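Long-range contacts in pyridine nucleotide-disulfide oxidoreductase-like protein (Myceliophthora thermophila, PDB 5MQ6), which uses FAD and NADPH to insert one oxygen atom beside the carbonyl of ketones, bulky polycyclic ones above all, giving esters or lactones: residues G40-L45 with N228-K233; V479-G484 with P598-S603. All coordinates share one frame; numbering follows the deposited sequence.

In the fold
Both contacts lie beside the bound NADPH, their centres about 12 Å apart. Interaction 1 joins strands 42-44 and 230-232 into a two-stranded antiparallel sheet near the adenine. Interaction 2 joins two loops, one following strand 471-474 of the five-stranded parallel sheet, the other between helices 573-585 and 616-621, and reaches the ribose at the nicotinamide end. Along the chain they come in series, 40-45 with 228-233 closing before 479-484 opens. They also touch: Asn228 O and Val479 N probably share a hydrogen bond, and Arg44 packs on Val479 and Ile483. Pieces distant in sequence thus meet around one dinucleotide, which is also bonded by Thr277 and Thr280, at what is probably a Rossmann-type strand-turn-helix.

Interaction 1: residues G40-L45 with N228-K233; sequences GQFIRL and NPQVPK. With NDP (NADPH dihydro-nicotinamide-adenine-dinucleotide phosphate), chain C.
Phe42 and Gln230 meet on the nucleotide side of this antiparallel strand pair. Gln230 NE2 sits over the centre of the Phe42 ring, 3.3 Å above its plane, with ring and amide planes 29° apart. Gln230 gets there by an extended chain whose CG stands between the backbone N and carbonyl carbon (chi1 56°). N7A of NADPH lies at the ring's edge, in its plane, 3.4 Å from Phe42 CE1, while Pro232 CB touches N6A. Without the ring, as with an alanine here, the Gln230 amide would probably lose the face it lies on and a gap would open beside the adenine. Ile43 and Val231 form the hydrogen-bonded pair, Ile43 N to Val231 O and Val231 N to Ile43 O each 2.9 Å, and Leu45 CD1 packs on Val231 CG1 at 3.7 Å. Phe42, Gln230, Val231 and Leu45 make up the buried, close-packed part. At the exposed end Lys233 and Gly40 meet solvent, yet the bent Lys233 chain still presses on Ile43 and its NZ donates to Gly40 O at 2.7 Å. The sheet lies against strand 244-246, where His246 touches Leu45 and Pro229, and the Gln230 backbone bonds to that of Gly477, beyond strand 471-474.

Interaction 2: residues V479-G484 with P598-S603; sequences VTPSIG and PGYITS. With NDP (NADPH dihydro-nicotinamide-adenine-dinucleotide phosphate), chain C.
Thr480 and Tyr600 bring two irregular loops together, their CA atoms 5.1 Å apart, with a type I beta turn running from Thr480 to Ile483 on one side. Thr480 OG1 donates to Tyr600 O at 2.9 Å, approaching well off the carbonyl plane (tilt 33°), and accepts from Ser482 N at 160°, which makes an ST turn. A chi1 of 179° turns the hydroxyl away from its own N and across to the other loop, where it also lies alongside Tyr600 CB. Pro481 contributes CD, which meets the Tyr600 ring obliquely, 3.9 Å from CD1. On the far flank, Ser603 OG comes to 3.3 Å from Ser482 CB, a polar atom against a carbon. The Tyr600 ring extends to the cofactor: Tyr600 OH and O3D of NADPH share a hydrogen bond of 2.6 Å, with O3D in the plane of the ring. The turn therefore grips the backbone and root of a side chain whose tip holds a ribose hydroxyl. Lys425 NZ bonds both Pro598 O and NADPH, tying the Tyr600 loop to the cofactor a second time. Tyr600 is the residue of this loop pair that lines the NADPH site of this flavin-dependent Baeyer-Villiger monooxygenase, with 479-484 behind it as second shell.

Interaction 1: residues G40-L45 with N228-K233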
ATOM      1  N   GLY A  40      -6.569 -12.640 -13.022  1.00 43.55           N
ATOM      2  CA  GLY A  40      -7.536 -13.781 -12.902  1.00 43.32           C
ATOM      3  C   GLY A  40      -7.120 -14.987 -12.052  1.00 49.14           C
ATOM      4  O   GLY A  40      -7.959 -15.773 -11.621  1.00 51.22           O
ATOM      5  N   GLN A  41      -5.822 -15.166 -11.856  1.00 46.05           N
ATOM      6  CA  GLN A  41      -5.280 -16.176 -10.917  1.00 44.08           C
ATOM      7  C   GLN A  41      -5.576 -15.996  -9.374  1.00 42.01           C
ATOM      8  O   GLN A  41      -5.303 -16.913  -8.568  1.00 35.62           O
ATOM      9  CB  GLN A  41      -3.764 -16.246 -11.135  1.00 44.78           C
ATOM     10  CG  GLN A  41      -3.088 -14.875 -10.902  1.00 51.67           C
ATOM     11  CD  GLN A  41      -1.621 -14.868 -11.236  1.00 46.55           C
ATOM     12  OE1 GLN A  41      -1.146 -14.354 -12.260  1.00 46.82           O
ATOM     13  NE2 GLN A  41      -0.892 -15.465 -10.359  1.00 43.38           N
ATOM     14  N   PHE A  42      -6.063 -14.814  -8.961  1.00 38.87           N
ATOM     15  CA  PHE A  42      -6.254 -14.484  -7.544  1.00 41.69           C
ATOM     16  C   PHE A  42      -7.713 -14.236  -7.335  1.00 36.58           C
ATOM     17  O   PHE A  42      -8.415 -13.922  -8.256  1.00 42.58           O
ATOM     18  CB  PHE A  42      -5.459 -13.227  -7.099  1.00 39.04           C
ATOM     19  CG  PHE A  42      -3.930 -13.383  -7.240  1.00 46.08           C
ATOM     20  CD1 PHE A  42      -3.246 -14.379  -6.542  1.00 45.77           C
ATOM     21  CD2 PHE A  42      -3.193 -12.541  -8.103  1.00 47.69           C
ATOM     22  CE1 PHE A  42      -1.847 -14.540  -6.684  1.00 56.67           C
ATOM     23  CE2 PHE A  42      -1.802 -12.693  -8.256  1.00 47.89           C
ATOM     24  CZ  PHE A  42      -1.115 -13.695  -7.552  1.00 51.66           C
ATOM     25  N   ILE A  43      -8.169 -14.425  -6.112  1.00 38.30           N
ATOM     26  CA  ILE A  43      -9.502 -14.027  -5.726  1.00 39.83           C
ATOM     27  C   ILE A  43      -9.405 -13.414  -4.353  1.00 37.71           C
ATOM     28  O   ILE A  43      -8.564 -13.848  -3.528  1.00 34.74           O
ATOM     29  CB  ILE A  43     -10.558 -15.171  -5.805  1.00 41.83           C
ATOM     30  CG1 ILE A  43     -11.928 -14.722  -5.248  1.00 42.80           C
ATOM     31  CG2 ILE A  43     -10.110 -16.462  -5.124  1.00 43.23           C
ATOM     32  CD1 ILE A  43     -13.019 -15.695  -5.613  1.00 45.92           C
ATOM     33  N   ARG A  44     -10.228 -12.395  -4.102  1.00 33.20           N
ATOM     34  CA  ARG A  44     -10.309 -11.873  -2.760  1.00 40.25           C
ATOM     35  C   ARG A  44     -10.837 -12.941  -1.804  1.00 44.83           C
ATOM     36  O   ARG A  44     -11.833 -13.662  -2.074  1.00 46.33           O
ATOM     37  CB  ARG A  44     -11.209 -10.651  -2.647  1.00 46.19           C
ATOM     38  CG  ARG A  44     -10.871  -9.516  -3.574  1.00 45.51           C
ATOM     39  CD  ARG A  44     -12.069  -8.565  -3.615  1.00 47.73           C
ATOM     40  NE  ARG A  44     -11.678  -7.305  -4.228  1.00 47.25           N
ATOM     41  CZ  ARG A  44     -11.515  -7.108  -5.542  1.00 50.48           C
ATOM     42  NH1 ARG A  44     -11.716  -8.101  -6.412  1.00 57.47           N
ATOM     43  NH2 ARG A  44     -11.138  -5.909  -5.993  1.00 39.03           N
ATOM     44  N   LEU A  45     -10.184 -12.999  -0.660  1.00 42.03           N
ATOM     45  CA  LEU A  45     -10.564 -13.891   0.422  1.00 45.35           C
ATOM     46  C   LEU A  45     -12.061 -13.766   0.734  1.00 55.69           C
ATOM     47  O   LEU A  45     -12.783 -14.783   0.733  1.00 47.41           O
ATOM     48  CB  LEU A  45      -9.729 -13.590   1.676  1.00 42.22           C
ATOM     49  CG  LEU A  45      -9.515 -14.682   2.719  1.00 49.03           C
ATOM     50  CD1 LEU A  45      -9.189 -16.060   2.093  1.00 53.64           C
ATOM     51  CD2 LEU A  45      -8.433 -14.235   3.723  1.00 46.02           C
ATOM     52  N   ASN A 228      -7.345  -5.684   0.854  1.00 38.18           N
ATOM     53  CA  ASN A 228      -8.242  -6.808   0.604  1.00 34.69           C
ATOM     54  C   ASN A 228      -7.396  -8.022   0.399  1.00 33.41           C
ATOM     55  O   ASN A 228      -6.878  -8.209  -0.729  1.00 28.72           O
ATOM     56  CB  ASN A 228      -9.017  -6.488  -0.660  1.00 35.84           C
ATOM     57  CG  ASN A 228     -10.054  -5.413  -0.395  1.00 39.85           C
ATOM     58  OD1 ASN A 228      -9.778  -4.168  -0.446  1.00 39.00           O
ATOM     59  ND2 ASN A 228     -11.240  -5.880  -0.032  1.00 38.53           N
ATOM     60  N   PRO A 229      -7.200  -8.816   1.462  1.00 33.20           N
ATOM     61  CA  PRO A 229      -6.321  -9.995   1.353  1.00 33.04           C
ATOM     62  C   PRO A 229      -6.793 -10.884   0.220  1.00 32.42           C
ATOM     63  O   PRO A 229      -7.993 -11.147   0.154  1.00 30.95           O
ATOM     64  CB  PRO A 229      -6.506 -10.713   2.690  1.00 30.99           C
ATOM     65  CG  PRO A 229      -7.057  -9.715   3.599  1.00 33.78           C
ATOM     66  CD  PRO A 229      -7.856  -8.767   2.769  1.00 32.26           C
ATOM     67  N   GLN A 230      -5.866 -11.347  -0.649  1.00 32.99           N
ATOM     68  CA  GLN A 230      -6.208 -12.317  -1.684  1.00 32.17           C
ATOM     69  C   GLN A 230      -5.583 -13.644  -1.416  1.00 34.15           C
ATOM     70  O   GLN A 230      -4.688 -13.786  -0.566  1.00 36.49           O
ATOM     71  CB  GLN A 230      -5.750 -11.838  -3.068  1.00 38.94           C
ATOM     72  CG  GLN A 230      -4.237 -11.503  -3.146  1.00 37.20           C
ATOM     73  CD  GLN A 230      -3.784 -11.117  -4.541  1.00 37.07           C
ATOM     74  OE1 GLN A 230      -4.540 -10.537  -5.347  1.00 34.25           O
ATOM     75  NE2 GLN A 230      -2.524 -11.418  -4.833  1.00 44.37           N
ATOM     76  N   VAL A 231      -6.083 -14.618  -2.160  1.00 40.15           N
ATOM     77  CA  VAL A 231      -5.504 -15.968  -2.244  1.00 39.33           C
ATOM     78  C   VAL A 231      -5.491 -16.406  -3.686  1.00 38.68           C
ATOM     79  O   VAL A 231      -6.349 -15.992  -4.504  1.00 36.20           O
ATOM     80  CB  VAL A 231      -6.247 -17.019  -1.413  1.00 42.32           C
ATOM     81  CG1 VAL A 231      -6.187 -16.607   0.037  1.00 46.01           C
ATOM     82  CG2 VAL A 231      -7.684 -17.181  -1.889  1.00 42.28           C
ATOM     83  N   PRO A 232      -4.510 -17.241  -4.008  1.00 44.35           N
ATOM     84  CA  PRO A 232      -4.453 -17.781  -5.360  1.00 41.02           C
ATOM     85  C   PRO A 232      -5.545 -18.818  -5.543  1.00 40.22           C
ATOM     86  O   PRO A 232      -5.948 -19.439  -4.563  1.00 42.59           O
ATOM     87  CB  PRO A 232      -3.080 -18.435  -5.415  1.00 43.45           C
ATOM     88  CG  PRO A 232      -2.707 -18.687  -3.982  1.00 43.62           C
ATOM     89  CD  PRO A 232      -3.532 -17.870  -3.084  1.00 42.01           C
ATOM     90  N   LYS A 233      -6.004 -18.991  -6.781  1.00 40.98           N
ATOM     91  CA  LYS A 233      -6.999 -20.004  -7.116  1.00 42.34           C
ATOM     92  C   LYS A 233      -6.277 -21.347  -7.145  1.00 45.42           C
ATOM     93  O   LYS A 233      -6.038 -21.870  -8.223  1.00 51.65           O
ATOM     94  CB  LYS A 233      -7.592 -19.780  -8.509  1.00 44.05           C
ATOM     95  CG  LYS A 233      -8.210 -18.432  -8.781  1.00 48.69           C
ATOM     96  CD  LYS A 233      -9.657 -18.383  -8.390  1.00 52.68           C
ATOM     97  CE  LYS A 233     -10.146 -16.968  -8.683  1.00 66.46           C
ATOM     98  NZ  LYS A 233     -10.128 -16.529 -10.130  1.00 65.55           N
TER
HETATM   99  PA  NDP C 701       2.910 -10.035  -1.749  1.00 38.97           P
HETATM  100  O1A NDP C 701       1.742  -9.887  -2.784  1.00 46.64           O
HETATM  101  O2A NDP C 701       4.123  -9.139  -1.747  1.00 41.90           O
HETATM  102  O5B NDP C 701       3.331 -11.585  -1.758  1.00 42.74           O
HETATM  103  C5B NDP C 701       2.421 -12.635  -2.016  1.00 42.33           C
HETATM  104  C4B NDP C 701       3.317 -13.842  -2.206  1.00 45.16           C
HETATM  105  O4B NDP C 701       2.511 -15.011  -2.512  1.00 50.70           O
HETATM  106  C3B NDP C 701       4.309 -13.628  -3.354  1.00 36.94           C
HETATM  107  O3B NDP C 701       5.627 -14.001  -2.910  1.00 34.30           O
HETATM  108  C2B NDP C 701       3.704 -14.519  -4.417  1.00 41.16           C
HETATM  109  O2B NDP C 701       4.649 -14.973  -5.429  1.00 40.59           O
HETATM  110  C1B NDP C 701       3.108 -15.645  -3.601  1.00 42.36           C
HETATM  111  N9A NDP C 701       2.134 -16.400  -4.391  1.00 46.35           N
HETATM  112  C8A NDP C 701       1.051 -15.928  -5.089  1.00 54.53           C
HETATM  113  N7A NDP C 701       0.412 -16.929  -5.724  1.00 43.94           N
HETATM  114  C5A NDP C 701       1.131 -18.036  -5.408  1.00 46.79           C
HETATM  115  C6A NDP C 701       1.032 -19.444  -5.771  1.00 41.56           C
HETATM  116  N6A NDP C 701       0.038 -19.808  -6.572  1.00 39.73           N
HETATM  117  N1A NDP C 701       1.951 -20.291  -5.262  1.00 50.35           N
HETATM  118  C2A NDP C 701       2.980 -19.903  -4.443  1.00 51.54           C
HETATM  119  N3A NDP C 701       3.167 -18.627  -4.068  1.00 50.18           N
HETATM  120  C4A NDP C 701       2.266 -17.694  -4.537  1.00 47.49           C
HETATM  121  O3  NDP C 701       2.337  -9.900  -0.267  1.00 38.10           O
HETATM  122  PN  NDP C 701       3.067  -9.519   1.156  1.00 39.29           P
HETATM  123  O1N NDP C 701       1.926  -9.623   2.218  1.00 42.33           O
HETATM  124  O2N NDP C 701       4.297 -10.365   1.397  1.00 32.70           O
HETATM  125  O5D NDP C 701       3.538  -7.979   0.990  1.00 35.58           O
HETATM  126  C5D NDP C 701       2.541  -7.001   0.537  1.00 40.16           C
HETATM  127  C4D NDP C 701       3.021  -5.578   0.763  1.00 37.14           C
HETATM  128  O4D NDP C 701       3.047  -5.266   2.174  1.00 48.07           O
HETATM  129  C3D NDP C 701       4.503  -5.463   0.400  1.00 42.79           C
HETATM  130  O3D NDP C 701       4.849  -5.595  -1.031  1.00 30.83           O
HETATM  131  C2D NDP C 701       4.927  -4.211   1.198  1.00 48.84           C
HETATM  132  O2D NDP C 701       4.470  -2.984   0.542  1.00 58.83           O
HETATM  133  C1D NDP C 701       4.268  -4.510   2.543  1.00 51.37           C
HETATM  134  P2B NDP C 701       4.848 -14.088  -6.774  1.00 42.95           P
HETATM  135  O1X NDP C 701       3.421 -13.747  -7.227  1.00 44.94           O
HETATM  136  O2X NDP C 701       5.484 -14.969  -7.828  1.00 47.17           O
HETATM  137  O3X NDP C 701       5.801 -12.939  -6.415  1.00 40.76           O

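Interaction 2: residues V479-G484 with P598-S603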
ATOM      1  N   VAL A 479      -5.199  -7.630  -2.961  1.00 36.03           N
ATOM      2  CA  VAL A 479      -5.539  -7.096  -4.303  1.00 34.28           C
ATOM      3  C   VAL A 479      -4.564  -5.943  -4.662  1.00 33.24           C
ATOM      4  O   VAL A 479      -4.285  -5.052  -3.831  1.00 28.59           O
ATOM      5  CB  VAL A 479      -7.006  -6.613  -4.415  1.00 34.65           C
ATOM      6  CG1 VAL A 479      -7.299  -5.960  -5.789  1.00 37.60           C
ATOM      7  CG2 VAL A 479      -7.957  -7.777  -4.188  1.00 34.43           C
ATOM      8  N   THR A 480      -4.024  -6.016  -5.886  1.00 29.01           N
ATOM      9  CA  THR A 480      -3.079  -5.023  -6.311  1.00 31.49           C
ATOM     10  C   THR A 480      -3.548  -3.529  -6.095  1.00 32.34           C
ATOM     11  O   THR A 480      -4.739  -3.212  -6.250  1.00 31.12           O
ATOM     12  CB  THR A 480      -2.634  -5.256  -7.772  1.00 31.89           C
ATOM     13  OG1 THR A 480      -1.733  -4.229  -8.129  1.00 28.56           O
ATOM     14  CG2 THR A 480      -3.782  -5.212  -8.771  1.00 33.80           C
ATOM     15  N   PRO A 481      -2.595  -2.631  -5.732  1.00 34.50           N
ATOM     16  CA  PRO A 481      -2.918  -1.209  -5.662  1.00 30.13           C
ATOM     17  C   PRO A 481      -3.450  -0.647  -6.978  1.00 32.78           C
ATOM     18  O   PRO A 481      -4.217   0.349  -6.966  1.00 31.40           O
ATOM     19  CB  PRO A 481      -1.563  -0.583  -5.301  1.00 28.21           C
ATOM     20  CG  PRO A 481      -0.936  -1.629  -4.386  1.00 30.23           C
ATOM     21  CD  PRO A 481      -1.231  -2.888  -5.153  1.00 32.84           C
ATOM     22  N   SER A 482      -3.045  -1.293  -8.087  1.00 34.23           N
ATOM     23  CA  SER A 482      -3.395  -0.884  -9.473  1.00 36.03           C
ATOM     24  C   SER A 482      -4.793  -1.275  -9.916  1.00 32.35           C
ATOM     25  O   SER A 482      -5.197  -0.989 -11.019  1.00 27.20           O
ATOM     26  CB  SER A 482      -2.377  -1.454 -10.488  1.00 36.01           C
ATOM     27  OG  SER A 482      -1.167  -0.715 -10.389  1.00 39.38           O
ATOM     28  N   ILE A 483      -5.506  -1.982  -9.076  1.00 32.91           N
ATOM     29  CA  ILE A 483      -6.742  -2.616  -9.502  1.00 34.00           C
ATOM     30  C   ILE A 483      -7.705  -1.637 -10.248  1.00 31.66           C
ATOM     31  O   ILE A 483      -7.849  -0.411  -9.894  1.00 28.43           O
ATOM     32  CB  ILE A 483      -7.358  -3.403  -8.281  1.00 35.37           C
ATOM     33  CG1 ILE A 483      -8.461  -4.373  -8.741  1.00 39.04           C
ATOM     34  CG2 ILE A 483      -7.798  -2.483  -7.142  1.00 29.63           C
ATOM     35  CD1 ILE A 483      -7.925  -5.558  -9.542  1.00 37.56           C
ATOM     36  N   GLY A 484      -8.341  -2.154 -11.294  1.00 29.18           N
ATOM     37  CA  GLY A 484      -9.375  -1.358 -12.033  1.00 30.31           C
ATOM     38  C   GLY A 484      -8.826  -0.138 -12.782  1.00 30.21           C
ATOM     39  O   GLY A 484      -9.538   0.939 -12.931  1.00 25.56           O
ATOM     40  N   PRO A 598       6.198 -10.731 -13.504  1.00 71.33           N
ATOM     41  CA  PRO A 598       4.861 -10.368 -13.006  1.00 57.12           C
ATOM     42  C   PRO A 598       4.875 -10.130 -11.497  1.00 53.71           C
ATOM     43  O   PRO A 598       5.725 -10.655 -10.757  1.00 44.13           O
ATOM     44  CB  PRO A 598       3.959 -11.553 -13.415  1.00 59.49           C
ATOM     45  CG  PRO A 598       4.865 -12.646 -13.906  1.00 59.42           C
ATOM     46  CD  PRO A 598       6.262 -12.117 -14.049  1.00 64.40           C
ATOM     47  N   GLY A 599       3.953  -9.283 -11.063  1.00 65.71           N
ATOM     48  CA  GLY A 599       3.833  -8.897  -9.661  1.00 69.23           C
ATOM     49  C   GLY A 599       2.757  -7.839  -9.616  1.00 79.94           C
ATOM     50  O   GLY A 599       2.241  -7.441 -10.686  1.00 59.15           O
ATOM     51  N   TYR A 600       2.414  -7.349  -8.425  1.00 71.63           N
ATOM     52  CA  TYR A 600       1.363  -6.326  -8.378  1.00 71.21           C
ATOM     53  C   TYR A 600       1.682  -5.023  -9.221  1.00 66.99           C
ATOM     54  O   TYR A 600       0.724  -4.379  -9.739  1.00 60.79           O
ATOM     55  CB  TYR A 600       0.847  -6.074  -6.935  1.00 70.18           C
ATOM     56  CG  TYR A 600       1.817  -5.563  -5.901  1.00 68.03           C
ATOM     57  CD1 TYR A 600       2.313  -4.255  -5.978  1.00 89.81           C
ATOM     58  CD2 TYR A 600       2.186  -6.349  -4.802  1.00 77.72           C
ATOM     59  CE1 TYR A 600       3.185  -3.754  -5.022  1.00 93.82           C
ATOM     60  CE2 TYR A 600       3.053  -5.853  -3.835  1.00 84.63           C
ATOM     61  CZ  TYR A 600       3.547  -4.551  -3.961  1.00 77.96           C
ATOM     62  OH  TYR A 600       4.361  -4.016  -3.031  1.00 46.86           O
ATOM     63  N   ILE A 601       2.984  -4.704  -9.436  1.00 61.00           N
ATOM     64  CA  ILE A 601       3.390  -3.478 -10.222  1.00 77.35           C
ATOM     65  C   ILE A 601       3.225  -3.606 -11.796  1.00 71.67           C
ATOM     66  O   ILE A 601       3.192  -2.603 -12.520  1.00 71.67           O
ATOM     67  CB  ILE A 601       4.739  -2.761  -9.721  1.00 82.48           C
ATOM     68  CG1 ILE A 601       5.819  -2.609 -10.813  1.00 81.93           C
ATOM     69  CG2 ILE A 601       5.308  -3.323  -8.398  1.00 89.70           C
ATOM     70  CD1 ILE A 601       6.392  -3.888 -11.350  1.00 90.96           C
ATOM     71  N   THR A 602       3.108  -4.823 -12.312  1.00 69.19           N
ATOM     72  CA  THR A 602       2.655  -5.047 -13.706  1.00 67.00           C
ATOM     73  C   THR A 602       1.208  -5.572 -13.761  1.00 68.19           C
ATOM     74  O   THR A 602       0.717  -5.881 -14.866  1.00 56.02           O
ATOM     75  CB  THR A 602       3.590  -6.004 -14.528  1.00 67.82           C
ATOM     76  OG1 THR A 602       3.575  -7.353 -13.995  1.00 53.05           O
ATOM     77  CG2 THR A 602       5.003  -5.456 -14.558  1.00 69.70           C
ATOM     78  N   SER A 603       0.525  -5.642 -12.602  1.00 59.53           N
ATOM     79  CA  SER A 603      -0.818  -6.268 -12.496  1.00 71.66           C
ATOM     80  C   SER A 603      -0.802  -7.694 -13.109  1.00 74.57           C
ATOM     81  O   SER A 603      -1.574  -8.033 -14.047  1.00 70.04           O
ATOM     82  CB  SER A 603      -1.918  -5.361 -13.095  1.00 72.39           C
ATOM     83  OG  SER A 603      -1.997  -4.149 -12.359  1.00 69.21           O
TER
HETATM   84  PA  NDP C 701       2.910 -10.035  -1.749  1.00 38.97           P
HETATM   85  O1A NDP C 701       1.742  -9.887  -2.784  1.00 46.64           O
HETATM   86  O2A NDP C 701       4.123  -9.139  -1.747  1.00 41.90           O
HETATM   87  O5B NDP C 701       3.331 -11.585  -1.758  1.00 42.74           O
HETATM   88  C5B NDP C 701       2.421 -12.635  -2.016  1.00 42.33           C
HETATM   89  C4B NDP C 701       3.317 -13.842  -2.206  1.00 45.16           C
HETATM   90  O4B NDP C 701       2.511 -15.011  -2.512  1.00 50.70           O
HETATM   91  C3B NDP C 701       4.309 -13.628  -3.354  1.00 36.94           C
HETATM   92  O3B NDP C 701       5.627 -14.001  -2.910  1.00 34.30           O
HETATM   93  C2B NDP C 701       3.704 -14.519  -4.417  1.00 41.16           C
HETATM   94  O2B NDP C 701       4.649 -14.973  -5.429  1.00 40.59           O
HETATM   95  C1B NDP C 701       3.108 -15.645  -3.601  1.00 42.36           C
HETATM   96  N9A NDP C 701       2.134 -16.400  -4.391  1.00 46.35           N
HETATM   97  C8A NDP C 701       1.051 -15.928  -5.089  1.00 54.53           C
HETATM   98  N7A NDP C 701       0.412 -16.929  -5.724  1.00 43.94           N
HETATM   99  C5A NDP C 701       1.131 -18.036  -5.408  1.00 46.79           C
HETATM  100  C6A NDP C 701       1.032 -19.444  -5.771  1.00 41.56           C
HETATM  101  N6A NDP C 701       0.038 -19.808  -6.572  1.00 39.73           N
HETATM  102  N1A NDP C 701       1.951 -20.291  -5.262  1.00 50.35           N
HETATM  103  C2A NDP C 701       2.980 -19.903  -4.443  1.00 51.54           C
HETATM  104  N3A NDP C 701       3.167 -18.627  -4.068  1.00 50.18           N
HETATM  105  C4A NDP C 701       2.266 -17.694  -4.537  1.00 47.49           C
HETATM  106  O3  NDP C 701       2.337  -9.900  -0.267  1.00 38.10           O
HETATM  107  PN  NDP C 701       3.067  -9.519   1.156  1.00 39.29           P
HETATM  108  O1N NDP C 701       1.926  -9.623   2.218  1.00 42.33           O
HETATM  109  O2N NDP C 701       4.297 -10.365   1.397  1.00 32.70           O
HETATM  110  O5D NDP C 701       3.538  -7.979   0.990  1.00 35.58           O
HETATM  111  C5D NDP C 701       2.541  -7.001   0.537  1.00 40.16           C
HETATM  112  C4D NDP C 701       3.021  -5.578   0.763  1.00 37.14           C
HETATM  113  O4D NDP C 701       3.047  -5.266   2.174  1.00 48.07           O
HETATM  114  C3D NDP C 701       4.503  -5.463   0.400  1.00 42.79           C
HETATM  115  O3D NDP C 701       4.849  -5.595  -1.031  1.00 30.83           O
HETATM  116  C2D NDP C 701       4.927  -4.211   1.198  1.00 48.84           C
HETATM  117  O2D NDP C 701       4.470  -2.984   0.542  1.00 58.83           O
HETATM  118  C1D NDP C 701       4.268  -4.510   2.543  1.00 51.37           C
HETATM  119  P2B NDP C 701       4.848 -14.088  -6.774  1.00 42.95           P
HETATM  120  O1X NDP C 701       3.421 -13.747  -7.227  1.00 44.94           O
HETATM  121  O2X NDP C 701       5.484 -14.969  -7.828  1.00 47.17           O
HETATM  122  O3X NDP C 701       5.801 -12.939  -6.415  1.00 40.76           O